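Side-chain contacts in non-toxic crystal protein (Bacillus thuringiensis, PDB 2D42), which is of unknown function but, although non-toxic, closely resembles in structure the beta-pore-forming toxins of the aerolysin and epsilon-toxin class: residues Glu8-Ile11 with Tyr12-Tyr16; Arg145-Pro148 with Phe149-Ala152; Arg183-Pro186 with Asp187-Thr191; Arg196-Ile199 with Ile200-Leu203. All coordinates share one frame; numbering follows the deposited sequence.

In the fold
Contact 1 comes first in the chain, as two successive turns of helix 5-19. Contact 2 follows at the far end of this elongated molecule, about 81 Å away between centres, where a turn leads from strand 129-146 into the long strand 150-185. That strand runs back past the chain's centre to contact 3, which closes its hairpin with strand 189-198. Contact 4 begins where strand 189-198 ends and caps helix 199-206. The four lie in series and none nests in another. Contacts 1 and 4 touch: L9 packs on V197, and Y12 on V197 and V202, joining helix 5-19 to the strand-to-helix junction. Contacts 2 and 3, about 100 Å apart between centres, mark the two ends of strand 150-185.

Contact 1 (Glu8-Ile11 with Tyr12-Tyr16); sequences ELEI and YGMQY
The carbonyl oxygen E8 O is gripped twice: Y12 N donates to it at 2.8 Å, within helix 5-19, and the side-chain amide of N206 reaches it from helix 199-206. The same i to i+4 pattern continues with G13 N to L9 O, M14 N to E10 O at 2.9 Å and Q15 N to I11 O, making a regular alpha-helix over two turns. Side chains lean on these carbonyls. M14 CG sits 3.2 Å from E10 O because chi1 of -72° turns it beside the backbone N, back toward the preceding turn. From there the thioether runs alongside E10, pointing the same way, with M14 SD 4.1 Å from E10 CG. E10 is extended and its carboxylate goes to R7 in a salt bridge; the sulfur lies beside its aliphatic part. Q15 CG approaches another carbonyl, I11 O, at 3.4 Å. On a different side of the helix, Y12 CB lies 3.5 Å from both E8 O and L9 O, and L9 O is near the plane of the Y12 ring, at its edge. Y12 CB also packs on V202, and the ring runs on to V197. The chemistry is thus divided: backbone bonds hold the turns together, methylene groups lie against their carbonyls, E10 ends at the charge of R7, and Y12 runs in between strand 189-198 and helix 199-206.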
# COMPACT_ATOMS: atom_id res chain seq x y z
N GLU A 8 4.32 -16.49 -19.45
CA GLU A 8 3.10 -17.25 -19.73
C GLU A 8 2.84 -17.24 -21.24
O GLU A 8 2.41 -18.24 -21.81
CB GLU A 8 1.89 -16.63 -19.01
CG GLU A 8 1.94 -16.66 -17.49
CD GLU A 8 1.95 -18.08 -16.92
OE1 GLU A 8 1.14 -18.92 -17.36
OE2 GLU A 8 2.77 -18.35 -16.02
N LEU A 9 3.10 -16.10 -21.88
CA LEU A 9 2.90 -15.95 -23.33
C LEU A 9 3.83 -16.92 -24.05
O LEU A 9 3.43 -17.62 -24.98
CB LEU A 9 3.20 -14.50 -23.76
CG LEU A 9 3.14 -14.19 -25.26
CD1 LEU A 9 1.72 -14.41 -25.77
CD2 LEU A 9 3.59 -12.75 -25.52
N GLU A 10 5.08 -16.97 -23.60
CA GLU A 10 6.07 -17.86 -24.18
C GLU A 10 5.62 -19.32 -24.01
O GLU A 10 5.69 -20.11 -24.95
CB GLU A 10 7.43 -17.63 -23.50
CG GLU A 10 8.60 -18.35 -24.15
CD GLU A 10 9.91 -18.06 -23.44
OE1 GLU A 10 10.04 -18.45 -22.25
OE2 GLU A 10 10.80 -17.44 -24.05
N ILE A 11 5.15 -19.67 -22.81
CA ILE A 11 4.68 -21.03 -22.54
C ILE A 11 3.52 -21.38 -23.47
O ILE A 11 3.47 -22.47 -24.03
CB ILE A 11 4.22 -21.18 -21.08
CG1 ILE A 11 5.42 -21.05 -20.14
CG2 ILE A 11 3.52 -22.52 -20.89
CD1 ILE A 11 5.06 -21.05 -18.66
N TYR A 12 2.59 -20.45 -23.60
CA TYR A 12 1.44 -20.67 -24.47
C TYR A 12 1.90 -20.90 -25.91
O TYR A 12 1.41 -21.80 -26.59
CB TYR A 12 0.51 -19.47 -24.43
CG TYR A 12 -0.60 -19.55 -25.45
CD1 TYR A 12 -1.78 -20.24 -25.17
CD2 TYR A 12 -0.46 -18.96 -26.71
CE1 TYR A 12 -2.80 -20.32 -26.12
CE2 TYR A 12 -1.47 -19.04 -27.66
CZ TYR A 12 -2.64 -19.72 -27.36
OH TYR A 12 -3.66 -19.78 -28.29
N GLY A 13 2.82 -20.06 -26.38
CA GLY A 13 3.32 -20.17 -27.74
C GLY A 13 4.08 -21.46 -28.01
O GLY A 13 3.95 -22.05 -29.08
N MET A 14 4.86 -21.90 -27.03
CA MET A 14 5.62 -23.13 -27.19
C MET A 14 4.72 -24.35 -27.30
O MET A 14 4.99 -25.25 -28.09
CB MET A 14 6.61 -23.27 -26.04
CG MET A 14 7.76 -22.29 -26.14
SD MET A 14 8.95 -22.43 -24.81
CE MET A 14 9.72 -24.02 -25.23
N GLN A 15 3.64 -24.37 -26.52
CA GLN A 15 2.70 -25.49 -26.57
C GLN A 15 1.87 -25.43 -27.84
O GLN A 15 1.57 -26.46 -28.45
CB GLN A 15 1.78 -25.49 -25.33
CG GLN A 15 0.81 -24.30 -25.22
CD GLN A 15 -0.52 -24.51 -25.94
OE1 GLN A 15 -1.37 -23.62 -25.97
NE2 GLN A 15 -0.71 -25.70 -26.51
N TYR A 16 1.50 -24.22 -28.24
CA TYR A 16 0.70 -24.02 -29.44
C TYR A 16 1.49 -24.51 -30.66
O TYR A 16 0.94 -25.15 -31.55
CB TYR A 16 0.37 -22.54 -29.60
CG TYR A 16 -0.56 -22.23 -30.74
CD1 TYR A 16 -1.94 -22.15 -30.55
CD2 TYR A 16 -0.06 -21.97 -32.02
CE1 TYR A 16 -2.80 -21.81 -31.59
CE2 TYR A 16 -0.90 -21.64 -33.07
CZ TYR A 16 -2.26 -21.55 -32.85
OH TYR A 16 -3.09 -21.18 -33.89

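Contact 2 (Arg145-Pro148 with Phe149-Ala152); sequences RVPP and FHRA
A type II beta turn from P147 to H150 connects strand 129-146 to strand 150-185, with P148 and F149 at its two corners and H150 folded back over its start. H150 ND1 donates to P148 O at 2.7 Å, with an N-H...O angle of 160°. The oxygen lies at the edge of the imidazole, in its plane, although the nitrogen stands above the carbonyl plane, 38° out of it. One face of the same ring receives P147: its CB makes a CH-pi contact 3.8 Å from the ring centroid, and the two side chains cross at about a right angle. The edge bond and the proline on the face together restrict how the imidazole can turn. At the two turn corners P148 CB packs 4.0 Å from F149 CD2, while the F149 ring stacks with that of H248. The two strands are not paired with each other; V146 and H150 instead bond through their backbones to L71 and N65. V146 points toward 149-152 with its methyls divided, CG1 3.5 Å from H150 O, and CG2 meeting A152 CB at 3.8 Å.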
# COMPACT_ATOMS: atom_id res chain seq x y z
N ARG A 145 -6.33 28.27 33.58
CA ARG A 145 -6.31 29.37 34.53
C ARG A 145 -5.21 29.04 35.51
O ARG A 145 -5.29 28.04 36.23
CB ARG A 145 -7.64 29.51 35.25
CG ARG A 145 -7.63 30.61 36.31
CD ARG A 145 -9.02 30.89 36.86
NE ARG A 145 -9.90 31.42 35.82
CZ ARG A 145 -11.15 31.83 36.03
NH1 ARG A 145 -11.67 31.79 37.25
NH2 ARG A 145 -11.87 32.30 35.02
N VAL A 146 -4.17 29.86 35.53
CA VAL A 146 -3.07 29.61 36.44
C VAL A 146 -3.20 30.45 37.69
O VAL A 146 -3.05 31.67 37.65
CB VAL A 146 -1.72 29.93 35.79
CG1 VAL A 146 -0.60 29.47 36.70
CG2 VAL A 146 -1.62 29.26 34.42
N PRO A 147 -3.49 29.80 38.82
CA PRO A 147 -3.65 30.46 40.12
C PRO A 147 -2.39 31.17 40.56
O PRO A 147 -1.28 30.82 40.15
CB PRO A 147 -4.01 29.31 41.05
CG PRO A 147 -4.66 28.30 40.13
CD PRO A 147 -3.75 28.35 38.94
N PRO A 148 -2.53 32.19 41.42
CA PRO A 148 -1.37 32.94 41.91
C PRO A 148 -0.30 32.01 42.46
O PRO A 148 -0.61 31.00 43.10
CB PRO A 148 -1.98 33.82 43.00
CG PRO A 148 -3.34 34.12 42.44
CD PRO A 148 -3.79 32.76 41.95
N PHE A 149 0.96 32.34 42.20
CA PHE A 149 2.08 31.55 42.68
C PHE A 149 2.00 30.05 42.36
O PHE A 149 2.33 29.19 43.18
CB PHE A 149 2.22 31.76 44.19
CG PHE A 149 2.47 33.20 44.57
CD1 PHE A 149 3.72 33.78 44.38
CD2 PHE A 149 1.44 33.98 45.11
CE1 PHE A 149 3.94 35.12 44.73
CE2 PHE A 149 1.66 35.31 45.45
CZ PHE A 149 2.91 35.88 45.26
N HIS A 150 1.56 29.75 41.13
CA HIS A 150 1.44 28.39 40.63
C HIS A 150 2.11 28.30 39.25
O HIS A 150 2.37 29.32 38.61
CB HIS A 150 -0.03 28.00 40.45
CG HIS A 150 -0.70 27.53 41.70
ND1 HIS A 150 -0.87 28.33 42.81
CD2 HIS A 150 -1.27 26.33 42.01
CE1 HIS A 150 -1.52 27.65 43.75
NE2 HIS A 150 -1.76 26.44 43.29
N ARG A 151 2.39 27.08 38.81
CA ARG A 151 2.97 26.89 37.49
C ARG A 151 2.10 25.86 36.79
O ARG A 151 1.58 24.94 37.43
CB ARG A 151 4.41 26.37 37.57
CG ARG A 151 4.53 24.89 37.86
CD ARG A 151 5.90 24.33 37.44
NE ARG A 151 6.98 24.93 38.20
CZ ARG A 151 7.14 24.80 39.51
NH1 ARG A 151 6.29 24.07 40.22
NH2 ARG A 151 8.16 25.40 40.13
N ALA A 152 1.92 26.03 35.48
CA ALA A 152 1.13 25.10 34.70
C ALA A 152 2.06 24.41 33.72
O ALA A 152 2.79 25.06 32.97
CB ALA A 152 0.02 25.83 33.94

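Contact 3 (Arg183-Pro186 with Asp187-Thr191); sequences RTLP and DNSYT
A chi1 of 68° at S189 sets OG between its backbone N and carbonyl carbon, from where the hydroxyl donates to P186 O at 2.7 Å across the tip of a beta hairpin. The strands are 150-185 and 189-198, joined by the three-residue loop P186-N188, in which D187 and N188 both take left-handed helical backbone angles. The hydroxyl bond thus spans the loop where the chain reverses. It also brings OG close to the neighbouring strand, S189 OG lying only 3.0 Å from L185 CB, so the packing there is tight. L185 and S189 form an antiparallel hydrogen-bonded pair, joined by L185 N to S189 O at 2.7 Å. The donor stands well above that carbonyl's plane, consistent with the chain beginning to bend into the loop. Further along, R183 and T191 form a second hydrogen-bonded pair with bonds in both directions, R183 N to T191 O at 2.8 Å being the straighter. Between the two lies the non-hydrogen-bonded pair T184 and Y190; beside it Y190 CA approaches R183 O, the carbonyl just before T184, at 3.1 Å in a CA-H...O contact. The side chains of R183, L185, S189 and T191 share one face of the hairpin. In T191 a chi1 of 175° sends OG1 opposite the backbone N and turns the methyl toward the partner strand. L185 CD1 reaches this CG2 at 4.1 Å, and R183 CB comes to 3.4 Å from it, alongside.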
# COMPACT_ATOMS: atom_id res chain seq x y z
N ARG A 183 7.05 -22.48 -40.47
CA ARG A 183 7.08 -23.82 -41.01
C ARG A 183 8.26 -23.86 -41.95
O ARG A 183 8.33 -23.08 -42.90
CB ARG A 183 5.82 -24.13 -41.82
CG ARG A 183 4.64 -24.63 -41.03
CD ARG A 183 3.53 -24.96 -42.02
NE ARG A 183 3.91 -26.03 -42.94
CZ ARG A 183 3.60 -26.06 -44.23
NH1 ARG A 183 2.91 -25.06 -44.76
NH2 ARG A 183 3.96 -27.08 -44.99
N THR A 184 9.20 -24.76 -41.67
CA THR A 184 10.38 -24.92 -42.49
C THR A 184 9.94 -25.61 -43.78
O THR A 184 9.18 -26.57 -43.75
CB THR A 184 11.40 -25.79 -41.76
OG1 THR A 184 11.85 -25.10 -40.59
CG2 THR A 184 12.59 -26.09 -42.66
N LEU A 185 10.41 -25.09 -44.91
CA LEU A 185 10.07 -25.66 -46.22
C LEU A 185 11.33 -26.11 -46.97
O LEU A 185 12.44 -25.88 -46.51
CB LEU A 185 9.28 -24.64 -47.04
CG LEU A 185 7.88 -24.34 -46.49
CD1 LEU A 185 7.27 -23.17 -47.23
CD2 LEU A 185 7.01 -25.59 -46.62
N PRO A 186 11.16 -26.76 -48.13
CA PRO A 186 12.32 -27.23 -48.90
C PRO A 186 13.23 -26.13 -49.45
O PRO A 186 12.81 -24.98 -49.62
CB PRO A 186 11.69 -28.06 -50.01
CG PRO A 186 10.43 -28.58 -49.37
CD PRO A 186 9.92 -27.36 -48.66
N ASP A 187 14.47 -26.50 -49.73
CA ASP A 187 15.46 -25.59 -50.29
C ASP A 187 15.65 -24.30 -49.49
O ASP A 187 15.54 -23.20 -50.04
CB ASP A 187 15.08 -25.26 -51.74
CG ASP A 187 14.75 -26.50 -52.54
OD1 ASP A 187 15.60 -27.42 -52.59
OD2 ASP A 187 13.65 -26.57 -53.11
N ASN A 188 15.94 -24.46 -48.20
CA ASN A 188 16.19 -23.33 -47.30
C ASN A 188 15.10 -22.28 -47.30
O ASN A 188 15.41 -21.08 -47.29
CB ASN A 188 17.50 -22.64 -47.66
CG ASN A 188 18.66 -23.61 -47.75
OD1 ASN A 188 18.97 -24.31 -46.78
ND2 ASN A 188 19.30 -23.66 -48.91
N SER A 189 13.85 -22.69 -47.30
CA SER A 189 12.77 -21.73 -47.28
C SER A 189 11.88 -21.98 -46.08
O SER A 189 12.07 -22.95 -45.35
CB SER A 189 11.95 -21.82 -48.57
OG SER A 189 11.23 -23.04 -48.64
N TYR A 190 10.91 -21.10 -45.88
CA TYR A 190 10.00 -21.21 -44.76
C TYR A 190 8.84 -20.26 -44.95
O TYR A 190 8.86 -19.38 -45.82
CB TYR A 190 10.73 -20.84 -43.46
CG TYR A 190 11.16 -19.39 -43.41
CD1 TYR A 190 10.28 -18.39 -42.98
CD2 TYR A 190 12.44 -19.00 -43.84
CE1 TYR A 190 10.65 -17.04 -42.99
CE2 TYR A 190 12.82 -17.65 -43.85
CZ TYR A 190 11.92 -16.68 -43.43
OH TYR A 190 12.28 -15.35 -43.45
N THR A 191 7.81 -20.46 -44.15
CA THR A 191 6.65 -19.60 -44.18
C THR A 191 6.44 -19.26 -42.70
O THR A 191 6.55 -20.13 -41.83
CB THR A 191 5.43 -20.32 -44.78
OG1 THR A 191 4.28 -19.47 -44.68
CG2 THR A 191 5.17 -21.64 -44.06

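Contact 4 (Arg196-Ile199 with Ile200-Leu203); sequences RVNI and IDVL
One face of the N198 amide is covered by the I200 side chain, whose CG1 lies 3.5 Å from N198 CG and whose CD1 stands over the ND2 end. On that same side I200 N donates to N198 OD1 at 3.1 Å, nearly straight at 172° though above the amide plane and off its lone pairs. N198 is thus the N-cap of helix 199-206, with chi1 of -168° carrying its amide to the first turn. ND2 donates to N218 OD1, which probably helps to fix the rotation of the amide. The backbone oxygen joins in as well: N198 O accepts from D201 N at 3.0 Å and more weakly from V202 N. D201 answers through a water, which accepts from N198 N and donates to D201 OD2 at 2.7 Å; it stands where a capping box would have a direct bond. Inside, V197 CG2 meets V202 CG2 at 3.8 Å with the side chains at about a right angle, and I199 CD1 touches V202 CB. This junction ends strand 189-198 and starts the helix. V197 rests on I179 of strand 150-185, L203 on L5 of helix 5-19, and I200 and L203 reach I213 and F211 of strand 211-214.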
# COMPACT_ATOMS: atom_id res chain seq x y z
N ARG A 196 -1.75 -12.92 -33.23
CA ARG A 196 -1.97 -11.94 -32.16
C ARG A 196 -2.93 -12.64 -31.21
O ARG A 196 -4.03 -13.01 -31.61
CB ARG A 196 -2.62 -10.65 -32.65
CG ARG A 196 -3.04 -9.72 -31.51
CD ARG A 196 -3.90 -8.54 -31.98
NE ARG A 196 -3.12 -7.59 -32.76
CZ ARG A 196 -3.33 -7.31 -34.04
NH1 ARG A 196 -4.31 -7.90 -34.70
NH2 ARG A 196 -2.54 -6.44 -34.66
N VAL A 197 -2.51 -12.83 -29.96
CA VAL A 197 -3.35 -13.51 -28.98
C VAL A 197 -3.80 -12.60 -27.85
O VAL A 197 -3.09 -11.68 -27.46
CB VAL A 197 -2.62 -14.71 -28.35
CG1 VAL A 197 -2.22 -15.70 -29.42
CG2 VAL A 197 -1.40 -14.22 -27.58
N ASN A 198 -4.99 -12.89 -27.33
CA ASN A 198 -5.52 -12.12 -26.22
C ASN A 198 -4.88 -12.74 -24.98
O ASN A 198 -4.83 -13.97 -24.85
CB ASN A 198 -7.04 -12.28 -26.17
CG ASN A 198 -7.70 -11.28 -25.23
OD1 ASN A 198 -7.19 -10.99 -24.15
ND2 ASN A 198 -8.85 -10.77 -25.65
N ILE A 199 -4.37 -11.91 -24.07
CA ILE A 199 -3.74 -12.43 -22.87
C ILE A 199 -4.69 -13.29 -22.04
O ILE A 199 -4.25 -14.18 -21.31
CB ILE A 199 -3.16 -11.29 -21.99
CG1 ILE A 199 -2.26 -11.88 -20.90
CG2 ILE A 199 -4.30 -10.49 -21.35
CD1 ILE A 199 -1.04 -12.64 -21.44
N ILE A 200 -6.00 -13.05 -22.14
CA ILE A 200 -6.94 -13.85 -21.36
C ILE A 200 -7.00 -15.29 -21.86
O ILE A 200 -7.23 -16.22 -21.08
CB ILE A 200 -8.38 -13.25 -21.39
CG1 ILE A 200 -8.99 -13.39 -22.79
CG2 ILE A 200 -8.34 -11.79 -20.95
CD1 ILE A 200 -10.43 -12.93 -22.86
N ASP A 201 -6.77 -15.49 -23.16
CA ASP A 201 -6.79 -16.83 -23.72
C ASP A 201 -5.52 -17.57 -23.33
O ASP A 201 -5.53 -18.80 -23.18
CB ASP A 201 -6.92 -16.77 -25.24
CG ASP A 201 -8.24 -16.15 -25.69
OD1 ASP A 201 -9.30 -16.57 -25.19
OD2 ASP A 201 -8.21 -15.24 -26.55
N VAL A 202 -4.44 -16.83 -23.16
CA VAL A 202 -3.16 -17.41 -22.76
C VAL A 202 -3.27 -17.95 -21.33
O VAL A 202 -2.88 -19.08 -21.05
CB VAL A 202 -2.03 -16.36 -22.81
CG1 VAL A 202 -0.76 -16.91 -22.17
CG2 VAL A 202 -1.75 -15.96 -24.25
N LEU A 203 -3.80 -17.11 -20.44
CA LEU A 203 -3.97 -17.46 -19.03
C LEU A 203 -4.94 -18.62 -18.88
O LEU A 203 -4.73 -19.52 -18.06
CB LEU A 203 -4.49 -16.25 -18.25
CG LEU A 203 -3.54 -15.04 -18.21
CD1 LEU A 203 -4.25 -13.81 -17.68
CD2 LEU A 203 -2.34 -15.38 -17.35
O HOH W 1 -6.44 -15.01 -28.59